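PDB 3RBT: glutathione transferase o1 from Bombyx mori, which probably conjugates glutathione to electrophilic compounds and, like other Omega-class relatives, may reduce dehydroascorbate with glutathione. Local coordinates for residues 137-140 / 141-144; 178-181 / 182-185; 211-214 / 215-218. All coordinates share one frame; numbering follows the deposited sequence.

Contact 1. Residues 137-140 / 141-144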
ATOM      1  N   PHE A 137      -2.741  -4.961 -23.102  1.00 37.10           N
ATOM      2  CA  PHE A 137      -2.679  -6.385 -23.439  1.00 37.31           C
ATOM      3  C   PHE A 137      -4.076  -6.985 -23.574  1.00 38.41           C
ATOM      4  O   PHE A 137      -4.241  -8.093 -24.091  1.00 39.05           O
ATOM      5  CB  PHE A 137      -1.852  -7.164 -22.407  1.00 35.46           C
ATOM      6  CG  PHE A 137      -0.445  -6.644 -22.219  1.00 34.11           C
ATOM      7  CD1 PHE A 137       0.151  -5.803 -23.164  1.00 34.44           C
ATOM      8  CD2 PHE A 137       0.297  -7.026 -21.110  1.00 31.12           C
ATOM      9  CE1 PHE A 137       1.447  -5.336 -22.990  1.00 33.27           C
ATOM     10  CE2 PHE A 137       1.589  -6.569 -20.924  1.00 31.03           C
ATOM     11  CZ  PHE A 137       2.170  -5.716 -21.865  1.00 32.59           C
ATOM     12  N   ASP A 138      -5.070  -6.230 -23.115  1.00 38.68           N
ATOM     13  CA  ASP A 138      -6.460  -6.647 -23.144  1.00 39.93           C
ATOM     14  C   ASP A 138      -7.119  -6.280 -24.479  1.00 42.23           C
ATOM     15  O   ASP A 138      -8.117  -6.890 -24.864  1.00 42.98           O
ATOM     16  CB  ASP A 138      -7.217  -5.984 -21.982  1.00 39.31           C
ATOM     17  CG  ASP A 138      -8.226  -6.910 -21.318  1.00 38.99           C
ATOM     18  OD1 ASP A 138      -8.036  -8.146 -21.333  1.00 37.14           O
ATOM     19  OD2 ASP A 138      -9.210  -6.389 -20.750  1.00 40.18           O
ATOM     20  N   THR A 139      -6.546  -5.300 -25.183  1.00 43.28           N
ATOM     21  CA  THR A 139      -7.193  -4.701 -26.356  1.00 46.03           C
ATOM     22  C   THR A 139      -6.364  -4.768 -27.651  1.00 47.67           C
ATOM     23  O   THR A 139      -6.345  -3.816 -28.430  1.00 48.93           O
ATOM     24  CB  THR A 139      -7.579  -3.223 -26.077  1.00 46.29           C
ATOM     25  OG1 THR A 139      -6.398  -2.469 -25.772  1.00 45.38           O
ATOM     26  CG2 THR A 139      -8.566  -3.119 -24.910  1.00 45.72           C
ATOM     27  N   ASN A 140      -5.716  -5.905 -27.892  1.00 48.24           N
ATOM     28  CA  ASN A 140      -4.713  -6.046 -28.968  1.00 49.96           C
ATOM     29  C   ASN A 140      -3.731  -4.859 -29.065  1.00 50.09           C
ATOM     30  O   ASN A 140      -3.544  -4.263 -30.134  1.00 51.46           O
ATOM     31  CB  ASN A 140      -5.350  -6.368 -30.335  1.00 52.33           C
ATOM     32  CG  ASN A 140      -4.342  -6.956 -31.329  1.00 53.59           C
ATOM     33  OD1 ASN A 140      -3.899  -8.097 -31.183  1.00 53.82           O
ATOM     34  ND2 ASN A 140      -3.979  -6.174 -32.339  1.00 55.01           N
ATOM     35  N   PHE A 141      -3.132  -4.523 -27.922  1.00 48.60           N
ATOM     36  CA  PHE A 141      -2.005  -3.582 -27.832  1.00 48.48           C
ATOM     37  C   PHE A 141      -2.285  -2.244 -28.513  1.00 49.94           C
ATOM     38  O   PHE A 141      -1.374  -1.588 -29.022  1.00 50.80           O
ATOM     39  CB  PHE A 141      -0.718  -4.242 -28.354  1.00 48.59           C
ATOM     40  CG  PHE A 141      -0.632  -5.714 -28.042  1.00 47.75           C
ATOM     41  CD1 PHE A 141      -0.880  -6.663 -29.030  1.00 49.23           C
ATOM     42  CD2 PHE A 141      -0.348  -6.148 -26.751  1.00 45.63           C
ATOM     43  CE1 PHE A 141      -0.817  -8.020 -28.740  1.00 48.77           C
ATOM     44  CE2 PHE A 141      -0.290  -7.503 -26.453  1.00 44.66           C
ATOM     45  CZ  PHE A 141      -0.519  -8.440 -27.447  1.00 46.82           C
ATOM     46  N   ALA A 142      -3.557  -1.850 -28.492  1.00 50.66           N
ATOM     47  CA  ALA A 142      -4.033  -0.643 -29.161  1.00 52.17           C
ATOM     48  C   ALA A 142      -4.160   0.570 -28.233  1.00 51.50           C
ATOM     49  O   ALA A 142      -4.090   1.711 -28.695  1.00 52.83           O
ATOM     50  CB  ALA A 142      -5.366  -0.922 -29.853  1.00 53.79           C
ATOM     51  N   PHE A 143      -4.347   0.329 -26.937  1.00 49.57           N
ATOM     52  CA  PHE A 143      -4.653   1.413 -25.999  1.00 49.25           C
ATOM     53  C   PHE A 143      -3.754   1.473 -24.760  1.00 47.47           C
ATOM     54  O   PHE A 143      -3.050   0.513 -24.439  1.00 46.11           O
ATOM     55  CB  PHE A 143      -6.131   1.362 -25.581  1.00 49.40           C
ATOM     56  CG  PHE A 143      -7.093   1.458 -26.734  1.00 51.67           C
ATOM     57  CD1 PHE A 143      -7.319   2.676 -27.374  1.00 53.05           C
ATOM     58  CD2 PHE A 143      -7.767   0.327 -27.187  1.00 51.69           C
ATOM     59  CE1 PHE A 143      -8.210   2.768 -28.449  1.00 55.58           C
ATOM     60  CE2 PHE A 143      -8.658   0.408 -28.261  1.00 53.68           C
ATOM     61  CZ  PHE A 143      -8.881   1.630 -28.892  1.00 55.49           C
ATOM     62  N   GLY A 144      -3.796   2.628 -24.091  1.00 47.49           N
ATOM     63  CA  GLY A 144      -3.115   2.892 -22.814  1.00 46.10           C
ATOM     64  C   GLY A 144      -1.584   2.968 -22.862  1.00 45.60           C
ATOM     65  O   GLY A 144      -0.916   2.864 -21.829  1.00 44.16           O
TER
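Phe137 and Phe141 meet one turn apart where helix 113-138 of the all-helical C-terminal domain gives out and the chain turns toward helix 145-162. CD1 of Phe137 comes to the edge of the Phe141 ring, near its plane, 3.6 Å from Phe141 CD2. The two rings are inclined by 63° with centroids 6.0 Å apart, an oblique pair. Phe141 gets there with CG anti to its own carbonyl carbon (chi1 -35°), which swings the ring back toward the helix end, while Asn140 and Phe141 both take positive phi and turn the chain. Across this turn the backbone is held lightly: Ala142 N gives a weak hydrogen bond to Thr139 O at 3.4 Å, and the methyl group of Ala142 sits against the same oxygen. Thr139 OG1 and CB lie at the edge of the Phe143 ring, OG1 3.4 Å from Phe143 CD2, and the two side chains cross at about a right angle. The hydroxyl's hydrogen bond runs back to the carbonyl oxygen of Glu135, in the last helical turn. Phe137, which is buried and packs on Leu188, Met242 and Tyr234, carries the inward packing of the turn; Phe141 rests on it and on Leu188, whereas Ala142 and Phe143 are exposed. Asp138 ties the helix end to Arg238 and Ala239. Between 137-140 and 141-144 themselves there is one weak backbone bond and mostly apolar contact, while the threonine hydroxyl keeps its polar bond within the helix end.

Contact 2. Residues 178-181 / 182-185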
ATOM      1  N   MET A 178      10.450  -5.432  -7.880  1.00 15.62           N
ATOM      2  CA  MET A 178       9.018  -5.105  -7.808  1.00 15.99           C
ATOM      3  C   MET A 178       8.484  -4.610  -9.152  1.00 16.77           C
ATOM      4  O   MET A 178       7.352  -4.890  -9.528  1.00 17.36           O
ATOM      5  CB  MET A 178       8.741  -4.039  -6.733  1.00 16.32           C
ATOM      6  CG  MET A 178       8.851  -4.526  -5.270  1.00 16.04           C
ATOM      7  SD  MET A 178       8.004  -6.077  -4.914  1.00 16.39           S
ATOM      8  CE  MET A 178       6.356  -5.519  -4.561  1.00 17.79           C
ATOM      9  N   VAL A 179       9.329  -3.882  -9.865  1.00 17.25           N
ATOM     10  CA  VAL A 179       8.978  -3.188 -11.090  1.00 18.33           C
ATOM     11  C   VAL A 179       9.197  -4.068 -12.337  1.00 18.70           C
ATOM     12  O   VAL A 179       8.491  -3.924 -13.351  1.00 19.59           O
ATOM     13  CB  VAL A 179       9.814  -1.871 -11.136  1.00 18.99           C
ATOM     14  CG1 VAL A 179      10.364  -1.570 -12.476  1.00 21.21           C
ATOM     15  CG2 VAL A 179       9.022  -0.699 -10.534  1.00 19.82           C
ATOM     16  N   TRP A 180      10.147  -4.994 -12.241  1.00 17.83           N
ATOM     17  CA  TRP A 180      10.595  -5.766 -13.397  1.00 18.20           C
ATOM     18  C   TRP A 180       9.518  -6.533 -14.182  1.00 17.90           C
ATOM     19  O   TRP A 180       9.520  -6.471 -15.411  1.00 18.88           O
ATOM     20  CB  TRP A 180      11.758  -6.708 -13.048  1.00 17.95           C
ATOM     21  CG  TRP A 180      12.301  -7.357 -14.293  1.00 18.83           C
ATOM     22  CD1 TRP A 180      12.218  -8.667 -14.639  1.00 18.48           C
ATOM     23  CD2 TRP A 180      12.955  -6.691 -15.385  1.00 19.11           C
ATOM     24  NE1 TRP A 180      12.798  -8.871 -15.876  1.00 19.39           N
ATOM     25  CE2 TRP A 180      13.252  -7.668 -16.353  1.00 19.82           C
ATOM     26  CE3 TRP A 180      13.309  -5.356 -15.636  1.00 17.69           C
ATOM     27  CZ2 TRP A 180      13.917  -7.360 -17.549  1.00 21.38           C
ATOM     28  CZ3 TRP A 180      13.948  -5.049 -16.827  1.00 19.51           C
ATOM     29  CH2 TRP A 180      14.245  -6.045 -17.771  1.00 20.43           C
ATOM     30  N   PRO A 181       8.618  -7.267 -13.495  1.00 16.84           N
ATOM     31  CA  PRO A 181       7.693  -8.092 -14.270  1.00 17.46           C
ATOM     32  C   PRO A 181       6.970  -7.342 -15.401  1.00 18.03           C
ATOM     33  O   PRO A 181       6.887  -7.866 -16.508  1.00 18.93           O
ATOM     34  CB  PRO A 181       6.708  -8.597 -13.205  1.00 16.76           C
ATOM     35  CG  PRO A 181       7.553  -8.702 -11.996  1.00 15.25           C
ATOM     36  CD  PRO A 181       8.409  -7.468 -12.047  1.00 15.94           C
ATOM     37  N   TRP A 182       6.496  -6.128 -15.135  1.00 17.53           N
ATOM     38  CA  TRP A 182       5.815  -5.337 -16.155  1.00 18.44           C
ATOM     39  C   TRP A 182       6.776  -4.824 -17.219  1.00 19.03           C
ATOM     40  O   TRP A 182       6.441  -4.831 -18.402  1.00 19.64           O
ATOM     41  CB  TRP A 182       4.987  -4.209 -15.527  1.00 18.04           C
ATOM     42  CG  TRP A 182       3.832  -4.789 -14.764  1.00 18.77           C
ATOM     43  CD1 TRP A 182       2.556  -5.007 -15.231  1.00 18.98           C
ATOM     44  CD2 TRP A 182       3.853  -5.269 -13.418  1.00 17.44           C
ATOM     45  NE1 TRP A 182       1.788  -5.580 -14.247  1.00 17.84           N
ATOM     46  CE2 TRP A 182       2.560  -5.756 -13.126  1.00 17.58           C
ATOM     47  CE3 TRP A 182       4.840  -5.326 -12.421  1.00 17.71           C
ATOM     48  CZ2 TRP A 182       2.227  -6.288 -11.874  1.00 15.33           C
ATOM     49  CZ3 TRP A 182       4.508  -5.860 -11.184  1.00 15.57           C
ATOM     50  CH2 TRP A 182       3.214  -6.339 -10.925  1.00 15.60           C
ATOM     51  N   VAL A 183       7.978  -4.426 -16.804  1.00 19.11           N
ATOM     52  CA  VAL A 183       8.999  -3.980 -17.752  1.00 20.03           C
ATOM     53  C   VAL A 183       9.381  -5.094 -18.749  1.00 20.70           C
ATOM     54  O   VAL A 183       9.478  -4.854 -19.951  1.00 21.89           O
ATOM     55  CB  VAL A 183      10.232  -3.382 -17.028  1.00 20.03           C
ATOM     56  CG1 VAL A 183      11.333  -3.026 -18.023  1.00 20.73           C
ATOM     57  CG2 VAL A 183       9.824  -2.139 -16.249  1.00 19.90           C
ATOM     58  N   GLU A 184       9.576  -6.312 -18.249  1.00 20.01           N
ATOM     59  CA  GLU A 184       9.918  -7.447 -19.110  1.00 20.66           C
ATOM     60  C   GLU A 184       8.820  -7.720 -20.149  1.00 21.65           C
ATOM     61  O   GLU A 184       9.114  -8.060 -21.299  1.00 22.29           O
ATOM     62  CB  GLU A 184      10.143  -8.691 -18.266  1.00 19.72           C
ATOM     63  CG  GLU A 184      10.892  -9.791 -18.972  1.00 20.31           C
ATOM     64  CD  GLU A 184      11.056 -10.991 -18.076  1.00 20.71           C
ATOM     65  OE1 GLU A 184      10.136 -11.843 -18.054  1.00 18.98           O
ATOM     66  OE2 GLU A 184      12.096 -11.072 -17.382  1.00 20.20           O
ATOM     67  N   ARG A 185       7.564  -7.576 -19.717  1.00 21.09           N
ATOM     68  CA  ARG A 185       6.402  -7.743 -20.588  1.00 22.01           C
ATOM     69  C   ARG A 185       6.324  -6.686 -21.687  1.00 23.16           C
ATOM     70  O   ARG A 185       5.899  -6.990 -22.795  1.00 23.79           O
ATOM     71  CB  ARG A 185       5.106  -7.771 -19.777  1.00 20.96           C
ATOM     72  CG  ARG A 185       4.883  -9.111 -19.096  1.00 20.63           C
ATOM     73  CD  ARG A 185       3.892  -9.041 -17.940  1.00 19.04           C
ATOM     74  NE  ARG A 185       3.665 -10.385 -17.407  1.00 19.90           N
ATOM     75  CZ  ARG A 185       4.519 -11.036 -16.616  1.00 20.66           C
ATOM     76  NH1 ARG A 185       5.665 -10.473 -16.251  1.00 19.96           N
ATOM     77  NH2 ARG A 185       4.232 -12.263 -16.192  1.00 21.05           N
TER
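Val183 packs against Val179 and Trp180 on one side of helix 174-186, a buried helix in the C-terminal domain. Its CG1 branch, anti to the backbone N (chi1 175°), comes to the six-membered part of the indole, 3.5 Å from Trp180 CZ3; its CG2 branch turns back to Val179 CG1 at 3.9 Å. Phe207 and Trp210 of helix 205-216 continue this apolar patch. Around the helix, the Trp182 indole turns back along the axis: Pro181 CB approaches it obliquely, and Met178 O, hydrogen-bonded to Arg40 NE of helix 36-47, lies at its edge, in the ring plane, 3.4 Å from Trp182 CZ3. Pro181 has no N-H to give to the preceding turn, and the helix is kinked there, whereas Glu184 N makes a nearly straight helical bond to Trp180 O at 2.8 Å.

Farther out, Glu184 CB lies over one face of the Trp180 ring, 3.4 Å above its plane and offset toward the rim. The side chain extends past the indole, and Trp180 NE1 donates to Glu184 OE2 at 2.8 Å, reaching it from above the carboxylate plane. The other oxygen, OE1, accepts from Tyr230 OH, so both oxygens of the buried carboxylate are engaged. Arg185 forms the remaining polar edge: its guanidinium joins the helix to the thioredoxin-like N-terminal domain through Met34 O and His39 ND1 and also bonds Tyr234 OH of helix 227-237. Pro181 O accepts twice, from opposite faces of its plane: from Arg185 N at 3.3 Å and from Arg185 NH1, whose guanidinium plane contains the oxygen, at 2.9 Å.

Contact 3. Residues 211-214 / 215-218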
ATOM      1  N   GLY A 211      17.190  -1.865 -18.063  1.00 27.78           N
ATOM      2  CA  GLY A 211      16.509  -3.006 -18.678  1.00 27.79           C
ATOM      3  C   GLY A 211      17.454  -4.069 -19.218  1.00 29.17           C
ATOM      4  O   GLY A 211      17.263  -5.266 -18.971  1.00 28.49           O
ATOM      5  N   ASP A 212      18.481  -3.631 -19.943  1.00 31.07           N
ATOM      6  CA  ASP A 212      19.481  -4.542 -20.504  1.00 32.96           C
ATOM      7  C   ASP A 212      20.246  -5.266 -19.406  1.00 32.64           C
ATOM      8  O   ASP A 212      20.453  -6.477 -19.479  1.00 33.09           O
ATOM      9  CB  ASP A 212      20.462  -3.782 -21.409  1.00 35.09           C
ATOM     10  CG  ASP A 212      19.819  -3.307 -22.690  1.00 36.72           C
ATOM     11  OD1 ASP A 212      18.799  -3.906 -23.102  1.00 38.09           O
ATOM     12  OD2 ASP A 212      20.331  -2.340 -23.288  1.00 38.59           O
ATOM     13  N   GLN A 213      20.659  -4.514 -18.391  1.00 32.09           N
ATOM     14  CA  GLN A 213      21.376  -5.082 -17.257  1.00 32.23           C
ATOM     15  C   GLN A 213      20.509  -6.047 -16.446  1.00 30.37           C
ATOM     16  O   GLN A 213      20.981  -7.102 -16.038  1.00 30.27           O
ATOM     17  CB  GLN A 213      21.944  -3.969 -16.367  1.00 32.71           C
ATOM     18  CG  GLN A 213      23.151  -3.252 -16.980  1.00 36.54           C
ATOM     19  CD  GLN A 213      24.365  -4.152 -17.092  1.00 40.63           C
ATOM     20  OE1 GLN A 213      24.766  -4.800 -16.119  1.00 42.47           O
ATOM     21  NE2 GLN A 213      24.961  -4.197 -18.280  1.00 43.72           N
ATOM     22  N   MET A 214      19.242  -5.688 -16.229  1.00 28.87           N
ATOM     23  CA  MET A 214      18.312  -6.569 -15.524  1.00 27.38           C
ATOM     24  C   MET A 214      18.146  -7.888 -16.270  1.00 28.27           C
ATOM     25  O   MET A 214      18.055  -8.934 -15.647  1.00 27.66           O
ATOM     26  CB  MET A 214      16.943  -5.906 -15.344  1.00 25.82           C
ATOM     27  CG  MET A 214      16.882  -4.819 -14.281  1.00 24.17           C
ATOM     28  SD  MET A 214      17.139  -5.378 -12.580  1.00 21.36           S
ATOM     29  CE  MET A 214      15.638  -6.325 -12.283  1.00 20.24           C
ATOM     30  N   GLN A 215      18.120  -7.840 -17.602  1.00 29.86           N
ATOM     31  CA  GLN A 215      17.979  -9.068 -18.400  1.00 31.42           C
ATOM     32  C   GLN A 215      19.111 -10.083 -18.186  1.00 32.41           C
ATOM     33  O   GLN A 215      18.916 -11.288 -18.380  1.00 32.57           O
ATOM     34  CB  GLN A 215      17.824  -8.741 -19.885  1.00 32.60           C
ATOM     35  CG  GLN A 215      16.445  -8.177 -20.240  1.00 33.87           C
ATOM     36  CD  GLN A 215      16.349  -7.763 -21.691  1.00 37.49           C
ATOM     37  OE1 GLN A 215      16.337  -6.572 -22.004  1.00 38.57           O
ATOM     38  NE2 GLN A 215      16.304  -8.749 -22.592  1.00 38.98           N
ATOM     39  N   LEU A 216      20.279  -9.596 -17.769  1.00 33.34           N
ATOM     40  CA  LEU A 216      21.436 -10.454 -17.531  1.00 34.89           C
ATOM     41  C   LEU A 216      21.495 -11.026 -16.116  1.00 34.30           C
ATOM     42  O   LEU A 216      22.287 -11.933 -15.849  1.00 35.32           O
ATOM     43  CB  LEU A 216      22.738  -9.708 -17.865  1.00 36.74           C
ATOM     44  CG  LEU A 216      22.875  -9.139 -19.285  1.00 38.42           C
ATOM     45  CD1 LEU A 216      24.196  -8.388 -19.457  1.00 40.53           C
ATOM     46  CD2 LEU A 216      22.744 -10.238 -20.334  1.00 40.01           C
ATOM     47  N   ASP A 217      20.647 -10.507 -15.226  1.00 33.13           N
ATOM     48  CA  ASP A 217      20.588 -10.932 -13.820  1.00 32.80           C
ATOM     49  C   ASP A 217      20.116 -12.385 -13.721  1.00 32.78           C
ATOM     50  O   ASP A 217      19.100 -12.761 -14.313  1.00 31.94           O
ATOM     51  CB  ASP A 217      19.648  -9.996 -13.042  1.00 31.67           C
ATOM     52  CG  ASP A 217      19.807 -10.101 -11.533  1.00 32.28           C
ATOM     53  OD1 ASP A 217      20.922  -9.861 -11.009  1.00 35.22           O
ATOM     54  OD2 ASP A 217      18.803 -10.391 -10.858  1.00 31.43           O
ATOM     55  N   ASP A 218      20.865 -13.195 -12.973  1.00 33.60           N
ATOM     56  CA  ASP A 218      20.587 -14.630 -12.828  1.00 34.14           C
ATOM     57  C   ASP A 218      19.191 -14.950 -12.300  1.00 32.45           C
ATOM     58  O   ASP A 218      18.564 -15.926 -12.723  1.00 32.69           O
ATOM     59  CB  ASP A 218      21.637 -15.285 -11.933  1.00 35.58           C
ATOM     60  CG  ASP A 218      23.026 -15.205 -12.526  1.00 39.15           C
ATOM     61  OD1 ASP A 218      23.448 -16.178 -13.197  1.00 41.72           O
ATOM     62  OD2 ASP A 218      23.676 -14.153 -12.346  1.00 40.80           O
TER
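Gln215 lies back along Gly211 and Asp212 in the last turns of helix 205-216, where an alpha-helical bond gives way to tighter ones before Asp217 takes the N-cap position of helix 218-222. Its CG, anti to the carbonyl carbon (chi1 -74°), comes 3.3 Å from Gly211 O, the oxygen that also accepts Gln215 N at 3.0 Å. Beyond CG the chain extends beside Asp212, pointing the same way, with the amide and carboxylate planes 53° apart. Gln215 OE1 and Asp212 OD1, both acceptors, remain 3.8 Å apart, so this is a side-by-side approach with no bond between the oxygens.

The following turn is wound more tightly. Leu216 N bonds to Gln213 O, and Asp217 N bonds to Met214 O, each at 3.1 Å; these two i to i+3 bonds make a 3-10-like turn that closes the helix. The donor stands well above the carbonyl plane, by more than 60° in both. Leu216 CG rests 3.6 Å from Asp212 O.

In the next shell, Met214, its chain bent at successive torsions, packs onto Asp176 and Trp180 of helix 174-186 and onto Tyr166, and Gln215 lies against Trp180 and Tyr187. Asp217 turns its carboxylate toward that same neighbouring helix, where OD2 is hydrogen-bonded to Tyr177 OH. Nearer the backbone, Asp217 CB itself lies 3.2 Å from Met214 O.

Contact 2 lies near the centre of the chain and touches both of the others. Toward contact 3, whose centre is about 11 Å away, the Trp180 indole spans the gap between helices: its CH2 comes 3.3 Å from Gly211 O and its CZ3 comes 3.5 Å from Met214 CB. Toward contact 1, about 17 Å away between centres, the link is one apolar touch, Phe137 CE2 to Arg185 CB at 3.9 Å, and the two contacts have Tyr234 in common. Contacts 1 and 3 stay about 14 Å apart at their nearest atoms; helix 174-186 lies between them and touches both. Through Arg185, contact 2 also faces the N-terminal domain.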